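Local coordinates for protein MJ1225 (Methanocaldococcus jannaschii, PDB 3LFZ) that binds adenine nucleotides, ATP among them, through its CBS domains and is probably an archaeal relative of the AMP-activated protein kinase gamma subunit, at residues Y35-V40 with I51-D56; V94-E99 with G117-N122. All blocks are in the same frame, centred on the assembly; numbering follows the deposited sequence.

Contact 1 (Y35-V40 with I51-D56); sequences YRRLPV and IITSMD. With ATP (adenosine-5'-triphosphate), chain B.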
loop_
_atom_site.group_PDB
_atom_site.type_symbol
_atom_site.label_atom_id
_atom_site.label_comp_id
_atom_site.label_asym_id
_atom_site.label_seq_id
_atom_site.Cartn_x
_atom_site.Cartn_y
_atom_site.Cartn_z
ATOM N N TYR A 35 -8.505 -5.760 -1.343
ATOM C CA TYR A 35 -7.740 -5.482 -0.142
ATOM C C TYR A 35 -6.279 -5.711 -0.413
ATOM O O TYR A 35 -5.851 -6.836 -0.690
ATOM C CB TYR A 35 -8.216 -6.341 1.028
ATOM C CG TYR A 35 -9.616 -5.999 1.458
ATOM C CD1 TYR A 35 -9.974 -4.678 1.728
ATOM C CD2 TYR A 35 -10.588 -6.989 1.589
ATOM C CE1 TYR A 35 -11.262 -4.349 2.116
ATOM C CE2 TYR A 35 -11.885 -6.671 1.981
ATOM C CZ TYR A 35 -12.213 -5.349 2.241
ATOM O OH TYR A 35 -13.493 -5.022 2.629
ATOM N N ARG A 36 -5.512 -4.633 -0.347
ATOM C CA ARG A 36 -4.096 -4.730 -0.626
ATOM C C ARG A 36 -3.261 -5.071 0.623
ATOM O O ARG A 36 -2.033 -4.917 0.615
ATOM C CB ARG A 36 -3.605 -3.475 -1.366
ATOM C CG ARG A 36 -3.542 -3.646 -2.897
ATOM C CD ARG A 36 -4.920 -3.735 -3.581
ATOM N NE ARG A 36 -4.891 -4.616 -4.754
ATOM C CZ ARG A 36 -5.725 -4.539 -5.792
ATOM N NH1 ARG A 36 -6.670 -3.605 -5.836
ATOM N NH2 ARG A 36 -5.605 -5.395 -6.799
ATOM N N ARG A 37 -3.930 -5.557 1.676
ATOM C CA ARG A 37 -3.265 -5.942 2.933
ATOM C C ARG A 37 -3.931 -7.165 3.578
ATOM O O ARG A 37 -5.087 -7.099 4.003
ATOM C CB ARG A 37 -3.252 -4.760 3.906
ATOM C CG ARG A 37 -2.486 -5.001 5.204
ATOM C CD ARG A 37 -2.817 -3.942 6.256
ATOM N NE ARG A 37 -2.764 -2.587 5.708
ATOM C CZ ARG A 37 -1.696 -1.793 5.745
ATOM N NH1 ARG A 37 -0.569 -2.202 6.316
ATOM N NH2 ARG A 37 -1.760 -0.581 5.212
ATOM N N LEU A 38 -3.188 -8.271 3.651
ATOM C CA LEU A 38 -3.721 -9.546 4.146
ATOM C C LEU A 38 -2.964 -10.094 5.358
ATOM O O LEU A 38 -1.795 -10.475 5.239
ATOM C CB LEU A 38 -3.714 -10.611 3.042
ATOM C CG LEU A 38 -4.480 -10.411 1.731
ATOM C CD1 LEU A 38 -4.203 -11.583 0.800
ATOM C CD2 LEU A 38 -5.975 -10.262 1.967
ATOM N N PRO A 39 -3.634 -10.142 6.526
ATOM C CA PRO A 39 -3.104 -10.818 7.706
ATOM C C PRO A 39 -2.948 -12.308 7.439
ATOM O O PRO A 39 -3.829 -12.930 6.836
ATOM C CB PRO A 39 -4.192 -10.597 8.765
ATOM C CG PRO A 39 -4.973 -9.424 8.283
ATOM C CD PRO A 39 -4.936 -9.505 6.795
ATOM N N VAL A 40 -1.817 -12.865 7.857
ATOM C CA VAL A 40 -1.600 -14.294 7.766
ATOM C C VAL A 40 -1.860 -14.880 9.148
ATOM O O VAL A 40 -1.267 -14.449 10.145
ATOM C CB VAL A 40 -0.182 -14.645 7.258
ATOM C CG1 VAL A 40 -0.061 -16.142 7.014
ATOM C CG2 VAL A 40 0.135 -13.881 5.975
ATOM N N ILE A 51 1.810 -10.993 7.958
ATOM C CA ILE A 51 1.044 -10.058 7.143
ATOM C C ILE A 51 1.722 -9.964 5.777
ATOM O O ILE A 51 2.948 -10.049 5.675
ATOM C CB ILE A 51 0.897 -8.659 7.832
ATOM C CG1 ILE A 51 -0.134 -7.786 7.106
ATOM C CG2 ILE A 51 2.257 -7.950 7.984
ATOM C CD1 ILE A 51 -0.794 -6.735 8.004
ATOM N N ILE A 52 0.916 -9.835 4.730
ATOM C CA ILE A 52 1.440 -9.670 3.383
ATOM C C ILE A 52 0.679 -8.567 2.657
ATOM O O ILE A 52 -0.557 -8.569 2.622
ATOM C CB ILE A 52 1.454 -11.003 2.583
ATOM C CG1 ILE A 52 2.108 -10.791 1.216
ATOM C CG2 ILE A 52 0.042 -11.606 2.455
ATOM C CD1 ILE A 52 2.867 -11.972 0.725
ATOM N N THR A 53 1.427 -7.613 2.109
ATOM C CA THR A 53 0.843 -6.501 1.374
ATOM C C THR A 53 1.342 -6.514 -0.059
ATOM O O THR A 53 2.195 -7.331 -0.425
ATOM C CB THR A 53 1.176 -5.123 2.012
ATOM O OG1 THR A 53 2.552 -4.797 1.779
ATOM C CG2 THR A 53 0.887 -5.114 3.508
ATOM N N SER A 54 0.806 -5.599 -0.864
ATOM C CA SER A 54 1.243 -5.433 -2.243
ATOM C C SER A 54 2.717 -5.057 -2.315
ATOM O O SER A 54 3.387 -5.373 -3.296
ATOM C CB SER A 54 0.390 -4.387 -2.964
ATOM O OG SER A 54 0.580 -3.099 -2.409
ATOM N N MET A 55 3.215 -4.388 -1.276
ATOM C CA MET A 55 4.634 -4.039 -1.197
ATOM C C MET A 55 5.537 -5.268 -1.095
ATOM O O MET A 55 6.621 -5.282 -1.673
ATOM C CB MET A 55 4.909 -3.064 -0.054
ATOM C CG MET A 55 4.885 -1.599 -0.462
ATOM S SD MET A 55 6.299 -1.105 -1.479
ATOM C CE MET A 55 5.573 -1.123 -3.108
ATOM N N ASP A 56 5.088 -6.295 -0.379
ATOM C CA ASP A 56 5.817 -7.564 -0.323
ATOM C C ASP A 56 5.837 -8.261 -1.678
ATOM O O ASP A 56 6.817 -8.922 -2.029
ATOM C CB ASP A 56 5.210 -8.489 0.726
ATOM C CG ASP A 56 5.286 -7.911 2.118
ATOM O OD1 ASP A 56 6.403 -7.565 2.555
ATOM O OD2 ASP A 56 4.228 -7.808 2.773
HETATM P PG ATP B . 0.659 2.493 3.562
HETATM O O1G ATP B . 1.683 2.977 2.420
HETATM O O2G ATP B . 0.746 3.341 4.777
HETATM O O3G ATP B . -0.796 2.608 2.851
HETATM P PB ATP B . 1.963 0.273 4.888
HETATM O O1B ATP B . 3.203 1.072 5.013
HETATM O O2B ATP B . 1.181 -0.055 6.098
HETATM O O3B ATP B . 0.958 0.907 3.768
HETATM P PA ATP B . 2.985 -1.296 2.784
HETATM O O1A ATP B . 1.988 -1.916 1.887
HETATM O O2A ATP B . 3.666 -0.044 2.382
HETATM O O3A ATP B . 2.312 -1.148 4.227
HETATM O "O5'" ATP B . 4.092 -2.426 3.087
HETATM C "C5'" ATP B . 5.438 -2.136 3.502
HETATM C "C4'" ATP B . 5.979 -3.282 4.374
HETATM O "O4'" ATP B . 5.355 -3.142 5.679
HETATM C "C3'" ATP B . 5.568 -4.660 3.829
HETATM O "O3'" ATP B . 6.680 -5.553 3.927
HETATM C "C2'" ATP B . 4.430 -5.085 4.758
HETATM O "O2'" ATP B . 4.366 -6.508 4.889
HETATM C "C1'" ATP B . 4.848 -4.433 6.075
HETATM N N9 ATP B . 3.688 -4.195 6.974
HETATM C C8 ATP B . 2.538 -3.592 6.657
HETATM N N7 ATP B . 1.741 -3.563 7.727
HETATM C C5 ATP B . 2.389 -4.142 8.733
HETATM C C6 ATP B . 2.086 -4.400 10.068
HETATM N N6 ATP B . 0.915 -4.044 10.594
HETATM N N1 ATP B . 3.000 -5.022 10.830
HETATM C C2 ATP B . 4.177 -5.392 10.337
HETATM N N3 ATP B . 4.494 -5.160 9.072
HETATM C C4 ATP B . 3.627 -4.540 8.253
#

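Contact 2 (V94-E99 with G117-N122); sequences VITLKE and GAPIVN. With ATP (adenosine-5'-triphosphate), chain B.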
loop_
_atom_site.group_PDB
_atom_site.type_symbol
_atom_site.label_atom_id
_atom_site.label_comp_id
_atom_site.label_asym_id
_atom_site.label_seq_id
_atom_site.Cartn_x
_atom_site.Cartn_y
_atom_site.Cartn_z
ATOM N N VAL A 94 4.614 -8.960 13.480
ATOM C CA VAL A 94 3.615 -7.992 12.999
ATOM C C VAL A 94 3.331 -6.893 14.024
ATOM O O VAL A 94 3.307 -7.158 15.224
ATOM C CB VAL A 94 2.280 -8.707 12.633
ATOM C CG1 VAL A 94 1.260 -7.727 12.046
ATOM C CG2 VAL A 94 2.532 -9.849 11.661
ATOM N N ILE A 95 3.121 -5.666 13.553
ATOM C CA ILE A 95 2.660 -4.590 14.430
ATOM C C ILE A 95 1.135 -4.648 14.561
ATOM O O ILE A 95 0.407 -4.413 13.594
ATOM C CB ILE A 95 3.124 -3.196 13.953
ATOM C CG1 ILE A 95 4.653 -3.139 13.902
ATOM C CG2 ILE A 95 2.583 -2.103 14.881
ATOM C CD1 ILE A 95 5.211 -1.946 13.160
ATOM N N THR A 96 0.672 -4.974 15.767
ATOM C CA THR A 96 -0.752 -5.162 16.047
ATOM C C THR A 96 -1.224 -4.237 17.167
ATOM O O THR A 96 -0.408 -3.646 17.879
ATOM C CB THR A 96 -1.065 -6.621 16.467
ATOM O OG1 THR A 96 -0.447 -6.905 17.729
ATOM C CG2 THR A 96 -0.572 -7.621 15.419
ATOM N N LEU A 97 -2.541 -4.119 17.319
ATOM C CA LEU A 97 -3.128 -3.426 18.464
ATOM C C LEU A 97 -3.996 -4.377 19.288
ATOM O O LEU A 97 -4.688 -5.234 18.733
ATOM C CB LEU A 97 -3.947 -2.210 18.017
ATOM C CG LEU A 97 -3.233 -1.079 17.267
ATOM C CD1 LEU A 97 -4.250 -0.148 16.636
ATOM C CD2 LEU A 97 -2.276 -0.302 18.170
ATOM N N LYS A 98 -3.939 -4.228 20.609
ATOM C CA LYS A 98 -4.784 -5.002 21.516
ATOM C C LYS A 98 -6.226 -4.515 21.393
ATOM O O LYS A 98 -6.457 -3.346 21.082
ATOM C CB LYS A 98 -4.276 -4.894 22.960
ATOM C CG LYS A 98 -2.884 -5.496 23.185
ATOM C CD LYS A 98 -2.886 -7.016 23.032
ATOM C CE LYS A 98 -1.485 -7.558 22.776
ATOM N NZ LYS A 98 -1.488 -9.036 22.584
ATOM N N GLU A 99 -7.191 -5.405 21.616
ATOM C CA GLU A 99 -8.606 -5.071 21.372
ATOM C C GLU A 99 -9.120 -3.909 22.228
ATOM O O GLU A 99 -10.171 -3.327 21.946
ATOM C CB GLU A 99 -9.520 -6.306 21.474
ATOM C CG GLU A 99 -9.486 -7.061 22.801
ATOM C CD GLU A 99 -10.427 -8.263 22.821
ATOM O OE1 GLU A 99 -11.496 -8.212 22.171
ATOM O OE2 GLU A 99 -10.098 -9.260 23.499
ATOM N N GLY A 117 -1.906 0.303 8.413
ATOM C CA GLY A 117 -2.993 -0.557 8.855
ATOM C C GLY A 117 -2.451 -1.579 9.825
ATOM O O GLY A 117 -1.336 -2.074 9.647
ATOM N N ALA A 118 -3.225 -1.891 10.856
ATOM C CA ALA A 118 -2.776 -2.853 11.854
ATOM C C ALA A 118 -3.881 -3.805 12.280
ATOM O O ALA A 118 -5.017 -3.380 12.491
ATOM C CB ALA A 118 -2.187 -2.137 13.070
ATOM N N PRO A 119 -3.546 -5.101 12.404
ATOM C CA PRO A 119 -4.467 -6.088 12.950
ATOM C C PRO A 119 -4.789 -5.780 14.406
ATOM O O PRO A 119 -3.911 -5.370 15.169
ATOM C CB PRO A 119 -3.679 -7.399 12.850
ATOM C CG PRO A 119 -2.674 -7.156 11.785
ATOM C CD PRO A 119 -2.287 -5.726 11.960
ATOM N N ILE A 120 -6.052 -5.954 14.771
ATOM C CA ILE A 120 -6.479 -5.813 16.150
ATOM C C ILE A 120 -6.626 -7.218 16.714
ATOM O O ILE A 120 -7.398 -8.026 16.196
ATOM C CB ILE A 120 -7.797 -5.008 16.261
ATOM C CG1 ILE A 120 -7.580 -3.578 15.754
ATOM C CG2 ILE A 120 -8.296 -4.979 17.704
ATOM C CD1 ILE A 120 -8.838 -2.898 15.248
ATOM N N VAL A 121 -5.848 -7.513 17.749
ATOM C CA VAL A 121 -5.835 -8.843 18.346
ATOM C C VAL A 121 -6.256 -8.809 19.810
ATOM O O VAL A 121 -6.296 -7.746 20.433
ATOM C CB VAL A 121 -4.448 -9.550 18.208
ATOM C CG1 VAL A 121 -4.033 -9.660 16.748
ATOM C CG2 VAL A 121 -3.366 -8.841 19.035
ATOM N N ASN A 122 -6.582 -9.983 20.340
ATOM C CA ASN A 122 -6.853 -10.138 21.760
ATOM C C ASN A 122 -5.586 -10.582 22.487
ATOM O O ASN A 122 -4.490 -10.531 21.920
ATOM C CB ASN A 122 -8.017 -11.113 21.991
ATOM C CG ASN A 122 -7.711 -12.533 21.533
ATOM O OD1 ASN A 122 -6.573 -12.876 21.207
ATOM N ND2 ASN A 122 -8.741 -13.373 21.514
HETATM P PG ATP B . 0.659 2.493 3.562
HETATM O O1G ATP B . 1.683 2.977 2.420
HETATM O O2G ATP B . 0.746 3.341 4.777
HETATM O O3G ATP B . -0.796 2.608 2.851
HETATM P PB ATP B . 1.963 0.273 4.888
HETATM O O1B ATP B . 3.203 1.072 5.013
HETATM O O2B ATP B . 1.181 -0.055 6.098
HETATM O O3B ATP B . 0.958 0.907 3.768
HETATM P PA ATP B . 2.985 -1.296 2.784
HETATM O O1A ATP B . 1.988 -1.916 1.887
HETATM O O2A ATP B . 3.666 -0.044 2.382
HETATM O O3A ATP B . 2.312 -1.148 4.227
HETATM O "O5'" ATP B . 4.092 -2.426 3.087
HETATM C "C5'" ATP B . 5.438 -2.136 3.502
HETATM C "C4'" ATP B . 5.979 -3.282 4.374
HETATM O "O4'" ATP B . 5.355 -3.142 5.679
HETATM C "C3'" ATP B . 5.568 -4.660 3.829
HETATM O "O3'" ATP B . 6.680 -5.553 3.927
HETATM C "C2'" ATP B . 4.430 -5.085 4.758
HETATM O "O2'" ATP B . 4.366 -6.508 4.889
HETATM C "C1'" ATP B . 4.848 -4.433 6.075
HETATM N N9 ATP B . 3.688 -4.195 6.974
HETATM C C8 ATP B . 2.538 -3.592 6.657
HETATM N N7 ATP B . 1.741 -3.563 7.727
HETATM C C5 ATP B . 2.389 -4.142 8.733
HETATM C C6 ATP B . 2.086 -4.400 10.068
HETATM N N6 ATP B . 0.915 -4.044 10.594
HETATM N N1 ATP B . 3.000 -5.022 10.830
HETATM C C2 ATP B . 4.177 -5.392 10.337
HETATM N N3 ATP B . 4.494 -5.160 9.072
HETATM C C4 ATP B . 3.627 -4.540 8.253
#

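Contact 1 (Y35-V40 with I51-D56)
Arg37 and Thr53 form a non-hydrogen-bonded antiparallel pair, and both side chains turn to the bound ATP. They lie side by side and point the same way, with Arg37 CG 3.8 Å from Thr53 CG2. Arg37 CG also meets Ile51 CD1, and Ile51 CG2 touches the adenine at ATP C4. With CG anti to the backbone N (chi1 -175°), the Arg37 chain runs out past both neighbours. It then bends at chi3, and the guanidinium takes ATP O2B at its edge, in plane. Arg37 NH1 is 2.8 Å from ATP O2B, and NH2 reaches the same oxygen at 3.1 Å. Thr53 OG1 lies 2.9 Å from ATP O1A. The Asp56 carboxylate receives both ribose hydroxyls, ATP O3' at OD1 and ATP O2' at OD2. Asp56 OD2 also accepts Thr53 N at 2.9 Å, and Asp56 OD1 has a salt bridge to Lys66. With an alanine here, the ribose hydroxyls and Thr53 N would probably lose this acceptor, and Lys66 this countercharge. Farther back, Leu38 and Ile52 pair through two backbone hydrogen bonds, and Ser54 N donates to Arg36 O. Thr53 and Asp56 form a capping box at the start of helix 54-63. This is the ribose and phosphate part of a nucleotide site between CBS motifs, where a hairpin strand leads into a helix and the helix start holds the ribose.

Contact 2 (V94-E99 with G117-N122)
Leu97 and Ile120 pair as neighbours on parallel strands, and backbone hydrogen bonds carry the join. Leu97 N donates to Pro119 O at 2.8 Å. Leu97 O accepts Val121 N at 2.7 Å. A weak bond from Glu99 N to Val121 O follows at the end of the pair.

Van der Waals contacts flank this backbone core. Thr96 crosses Pro119 at about a right angle, with its CG2 4.0 Å from Pro119 CB. The same threonine sets OG1 against Val121 CG2. A chi1 of 66° turns OG1 to Val121 and leaves CG2 to meet Pro119. Val94 CG1 touches Pro119 CG, and Ile120 CG2 packs on Glu99 CA. Leu97 also rests on helix 103-112.

At the far end the Lys98 and Glu99 side chains lie along Asn122. Lys98 bends at chi2, and its NZ makes a weak bond to Asn122 O. Glu99 OE2 is in van der Waals contact with Asn122 CB at 3.2 Å, with the carboxylate and amide planes 56° apart. The Asn122 amide turns elsewhere, its OD1 accepting from Gln126 N.

Contacts with the adenine occupy the opposite end. Ile95 N donates to ATP N1 at 2.8 Å. ATP N6 gives one hydrogen bond to Ile95 O and another to Gly117 O, each 3.1 Å long. Val94 CG1 lies 3.4 Å from ATP N1.

Main-chain atoms thus read the adenine edge: an N-H faces N1, and two carbonyls take the amino group. This pattern suits adenine, whereas guanine would bring an N1-H and a carbonyl to the same atoms.

In the fold
The two contacts follow each other along the chain, and their centres are about 14 Å apart. Contact 1 joins the hairpin strands 37-41 and 48-53 of the first CBS range. Contact 2 belongs to the beta-alpha-beta unit 97-98, 103-112 and 117-121 of the second. They touch where Ile51 meets Val94 and Pro119, and where Arg37 packs on Gly117. One ATP spans both: contact 1 hydrogen-bonds the ribose and phosphates and Ile51 touches the adenine, while contact 2 hydrogen-bonds the adenine edge. Gly116 N adds a further bond. The site draws on two consecutive CBS repeats, consistent with the paired repeats of CBS proteins. Binding here therefore probably depends on how the two repeats pack together.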